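Local coordinates for protein packaging enzyme P4 (Pseudomonas phage phi6, PDB 4BLO) that probably hydrolyses nucleoside triphosphates as a hexameric RecA-like helicase motor that packages RNA into the phage capsid, at residues Met248-Ala254 / Arg264-Arg268; Tyr118-Thr122 / Ile216-Thr221. All coordinates share one frame; numbering follows the deposited sequence.

Interaction 1 of 2, residues Met248-Ala254 / Arg264-Arg268; sequences MASTVGA and RTMFR
R268 binds M248, T251 and V252 at the open end of the beta hairpin in which strand 253-258 turns back into strand 261-269, within the mixed sheet of the P-loop NTPase fold. The backbone evidence is antiparallel: A254 and M266 form a hydrogen-bonded pair, with A254 N to M266 O at 2.8 Å and the reciprocal bond M266 N to A254 O, while G253 and F267 form the adjacent non-hydrogen-bonded pair. R268 N then bonds V252 O at 2.9 Å, continuing the pairing into the loop.

The R268 side chain can be traced outward. CB passes V252 O at 3.5 Å, and CG, anti to the carbonyl carbon (chi1 -60°), runs on beside the same oxygen. CD lies 3.8 Å from V252 CA. The chain is extended from CG to NE, which carries the guanidinium along the loop. NE gives T251 O a nearly straight bond (2.9 Å, 169° at the hydrogen), with that oxygen at the guanidinium edge and in its plane. NH2 donates to M248 O at 2.8 Å, more bent at 131° but directed to a lone pair in the carbonyl plane. The carbonyls of M248 and T251 thus fix the rotation of the guanidinium. NH1 has a long, weak ion pair with E153 of a neighbouring subunit.

Over the face that carries A254 and M266, M248 runs alongside M266 in the opposite sense, its CG and CE both against M266 CB. Beyond them R264, which touches ADP, forms a salt bridge with E241. The M266 chain bends at CB-CG and CG-SD, which folds the methyl back toward the carbonyls of T251 and M248, and M266 CE ends 3.3 Å from T251 O and 3.4 Å from M248 O.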
# COMPACT_ATOMS: atom_id res chain seq x y z
N MET L 248 -10.92 1.32 26.50
CA MET L 248 -11.31 0.91 27.85
C MET L 248 -10.74 -0.49 28.18
O MET L 248 -10.32 -0.73 29.31
CB MET L 248 -12.83 0.89 27.93
CG MET L 248 -13.45 2.05 28.66
SD MET L 248 -15.22 1.87 28.33
CE MET L 248 -15.93 2.68 29.72
N ALA L 249 -10.73 -1.40 27.19
CA ALA L 249 -10.23 -2.78 27.28
C ALA L 249 -8.68 -2.86 27.20
O ALA L 249 -8.11 -3.94 27.37
CB ALA L 249 -10.85 -3.61 26.16
N SER L 250 -8.02 -1.71 26.97
CA SER L 250 -6.57 -1.60 26.81
C SER L 250 -5.88 -0.73 27.88
O SER L 250 -4.65 -0.65 27.88
CB SER L 250 -6.25 -1.05 25.43
OG SER L 250 -6.81 -1.87 24.41
N THR L 251 -6.65 -0.07 28.79
CA THR L 251 -6.04 0.78 29.82
C THR L 251 -6.67 0.52 31.22
O THR L 251 -7.78 -0.01 31.30
CB THR L 251 -6.18 2.28 29.46
OG1 THR L 251 -7.56 2.67 29.51
CG2 THR L 251 -5.52 2.66 28.12
N VAL L 252 -5.94 0.91 32.29
CA VAL L 252 -6.32 0.82 33.71
C VAL L 252 -7.39 1.91 34.02
O VAL L 252 -8.20 1.77 34.97
CB VAL L 252 -5.02 0.96 34.59
CG1 VAL L 252 -5.32 1.32 36.04
CG2 VAL L 252 -4.18 -0.31 34.52
N GLY L 253 -7.37 2.98 33.22
CA GLY L 253 -8.26 4.12 33.30
C GLY L 253 -8.58 4.72 31.94
O GLY L 253 -7.73 4.77 31.04
N ALA L 254 -9.82 5.16 31.77
CA ALA L 254 -10.25 5.80 30.54
C ALA L 254 -11.32 6.82 30.85
O ALA L 254 -12.22 6.56 31.65
CB ALA L 254 -10.76 4.75 29.54
N ARG L 264 -17.91 9.86 29.57
CA ARG L 264 -17.75 8.49 30.08
C ARG L 264 -16.42 8.26 30.81
O ARG L 264 -15.40 8.86 30.45
CB ARG L 264 -17.86 7.47 28.94
CG ARG L 264 -19.29 7.11 28.58
CD ARG L 264 -19.38 6.32 27.30
NE ARG L 264 -19.25 4.88 27.56
CZ ARG L 264 -19.34 3.94 26.62
NH1 ARG L 264 -19.56 4.27 25.36
NH2 ARG L 264 -19.21 2.66 26.95
N THR L 265 -16.43 7.39 31.85
CA THR L 265 -15.23 6.99 32.59
C THR L 265 -15.20 5.50 32.90
O THR L 265 -16.24 4.84 32.96
CB THR L 265 -15.00 7.76 33.88
OG1 THR L 265 -16.10 7.61 34.79
CG2 THR L 265 -14.57 9.19 33.65
N MET L 266 -14.00 4.99 33.10
CA MET L 266 -13.70 3.62 33.48
C MET L 266 -12.42 3.64 34.28
O MET L 266 -11.41 4.18 33.80
CB MET L 266 -13.56 2.74 32.22
CG MET L 266 -13.38 1.27 32.48
SD MET L 266 -11.80 0.78 33.21
CE MET L 266 -10.66 1.36 31.97
N PHE L 267 -12.45 3.03 35.47
CA PHE L 267 -11.29 2.92 36.35
C PHE L 267 -11.29 1.57 37.04
O PHE L 267 -12.31 1.15 37.60
CB PHE L 267 -11.24 4.07 37.38
CG PHE L 267 -11.21 5.46 36.79
CD1 PHE L 267 -10.08 5.93 36.12
CD2 PHE L 267 -12.32 6.31 36.89
CE1 PHE L 267 -10.06 7.23 35.57
CE2 PHE L 267 -12.28 7.60 36.35
CZ PHE L 267 -11.16 8.05 35.70
N ARG L 268 -10.14 0.90 36.96
CA ARG L 268 -9.86 -0.40 37.58
C ARG L 268 -9.26 -0.12 38.95
O ARG L 268 -8.07 0.16 39.06
CB ARG L 268 -8.90 -1.23 36.70
CG ARG L 268 -9.44 -1.52 35.31
CD ARG L 268 -8.46 -2.28 34.45
NE ARG L 268 -8.81 -2.15 33.04
CZ ARG L 268 -9.55 -3.01 32.35
NH1 ARG L 268 -10.00 -4.12 32.93
NH2 ARG L 268 -9.83 -2.79 31.08

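Interaction 2 of 2, residues Tyr118-Thr122 / Ile216-Thr221; sequences YSGVT and ISNLFT
The axes of the short segments, strand 120-122 and helix 216-221, come within 5.6 Å at 130° between their N-to-C directions, and G120 meets T221 with their CA atoms 4.3 Å apart. At this point G120 CA lies 3.3 Å from S217 O in a CA-H...O contact, so backbone packs directly on backbone. S217 sends OG anti to its own N (chi1 -171°), where it accepts a hydrogen bond from V121 N, 3.2 Å away, tying a backbone amide of the strand to a helix side chain. One turn on, T221 OG1 lies 2.7 Å from S119 O and 2.8 Å from S217 O, two acceptors within reach of a single proton.

V121 divides its branches: CG1 lies against S217 CB at 3.6 Å, whereas CG2 comes to the rim of the F220 ring, near its plane, 3.6 Å from CE2. I216 O sits over one face of that ring, offset toward its rim, and C174 and I175 of helix 167-179 also pack on F220.

Helix 208-222 thus lies against the sheet beside strand 120-126, which runs into the Walker A loop around ADP, an alpha/beta layering characteristic of RecA-type P-loop ATPases.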
# COMPACT_ATOMS: atom_id res chain seq x y z
N TYR L 118 -5.49 1.31 40.32
CA TYR L 118 -4.27 0.51 40.18
C TYR L 118 -3.24 1.30 39.40
O TYR L 118 -3.60 2.26 38.72
CB TYR L 118 -4.56 -0.86 39.52
CG TYR L 118 -5.38 -1.82 40.36
CD1 TYR L 118 -5.12 -1.98 41.72
CD2 TYR L 118 -6.35 -2.63 39.79
CE1 TYR L 118 -5.87 -2.86 42.50
CE2 TYR L 118 -7.09 -3.54 40.55
CZ TYR L 118 -6.85 -3.65 41.91
OH TYR L 118 -7.58 -4.53 42.67
N SER L 119 -1.96 0.93 39.51
CA SER L 119 -0.91 1.58 38.74
C SER L 119 -1.05 1.16 37.28
O SER L 119 -1.43 0.02 36.99
CB SER L 119 0.46 1.20 39.28
OG SER L 119 0.60 1.61 40.63
N GLY L 120 -0.83 2.11 36.38
CA GLY L 120 -0.96 1.89 34.94
C GLY L 120 -1.17 3.19 34.19
O GLY L 120 -0.71 4.25 34.63
N VAL L 121 -1.89 3.12 33.07
CA VAL L 121 -2.17 4.33 32.30
C VAL L 121 -3.68 4.57 32.20
O VAL L 121 -4.49 3.64 32.21
CB VAL L 121 -1.44 4.37 30.92
CG1 VAL L 121 -2.24 3.68 29.81
CG2 VAL L 121 -1.11 5.80 30.53
N THR L 122 -4.03 5.85 32.21
CA THR L 122 -5.39 6.37 32.06
C THR L 122 -5.37 7.14 30.74
O THR L 122 -4.39 7.82 30.46
CB THR L 122 -5.78 7.17 33.29
OG1 THR L 122 -5.69 6.31 34.44
CG2 THR L 122 -7.18 7.77 33.18
N ILE L 216 2.13 0.18 27.33
CA ILE L 216 2.46 1.39 28.09
C ILE L 216 1.82 1.27 29.51
O ILE L 216 2.51 1.51 30.50
CB ILE L 216 2.03 2.68 27.34
CG1 ILE L 216 2.98 2.97 26.17
CG2 ILE L 216 1.94 3.86 28.27
CD1 ILE L 216 2.42 3.86 25.08
N SER L 217 0.55 0.83 29.59
CA SER L 217 -0.16 0.65 30.86
C SER L 217 0.57 -0.33 31.77
O SER L 217 0.81 -0.00 32.94
CB SER L 217 -1.59 0.19 30.62
OG SER L 217 -2.36 0.23 31.81
N ASN L 218 0.97 -1.49 31.24
CA ASN L 218 1.67 -2.53 32.01
C ASN L 218 3.08 -2.06 32.45
O ASN L 218 3.52 -2.40 33.55
CB ASN L 218 1.73 -3.85 31.25
CG ASN L 218 0.38 -4.51 31.00
OD1 ASN L 218 0.21 -5.27 30.04
ND2 ASN L 218 -0.60 -4.25 31.87
N LEU L 219 3.73 -1.24 31.61
CA LEU L 219 5.03 -0.64 31.90
C LEU L 219 4.90 0.24 33.16
O LEU L 219 5.75 0.18 34.05
CB LEU L 219 5.47 0.19 30.68
CG LEU L 219 6.94 0.14 30.22
CD1 LEU L 219 7.44 -1.27 30.03
CD2 LEU L 219 7.11 0.89 28.92
N PHE L 220 3.79 0.99 33.28
CA PHE L 220 3.51 1.83 34.45
C PHE L 220 3.04 0.99 35.64
O PHE L 220 3.36 1.35 36.77
CB PHE L 220 2.48 2.91 34.12
CG PHE L 220 2.92 3.92 33.08
CD1 PHE L 220 4.26 4.29 32.97
CD2 PHE L 220 2.00 4.53 32.25
CE1 PHE L 220 4.66 5.23 32.02
CE2 PHE L 220 2.40 5.48 31.30
CZ PHE L 220 3.73 5.82 31.19
N THR L 221 2.31 -0.12 35.39
CA THR L 221 1.83 -1.02 36.46
C THR L 221 3.03 -1.68 37.15
O THR L 221 3.04 -1.78 38.38
CB THR L 221 0.86 -2.07 35.90
OG1 THR L 221 -0.16 -1.41 35.13
CG2 THR L 221 0.22 -2.93 36.99

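Overall arrangement
From the N terminus, 118-122 comes first, and interaction 2 closes a loop of 93 residues when helix 208-222 arrives at 216-221. The chain then runs through strand 226-231 and helix 240-248 before interaction 1 closes a short hairpin of nine intervening residues. The two loops are therefore in series, neither crossing nor nesting. In space they meet, with centres 11 Å apart: strands 120-126 and 253-258 are neighbours in the mixed sheet, with a probable hydrogen bond from G253 N to V121 O at 3.1 Å. V252 packs on S217, so the hairpin also touches helix 208-222, which packs on strand 120-126, and both contacts also touch a neighbouring subunit.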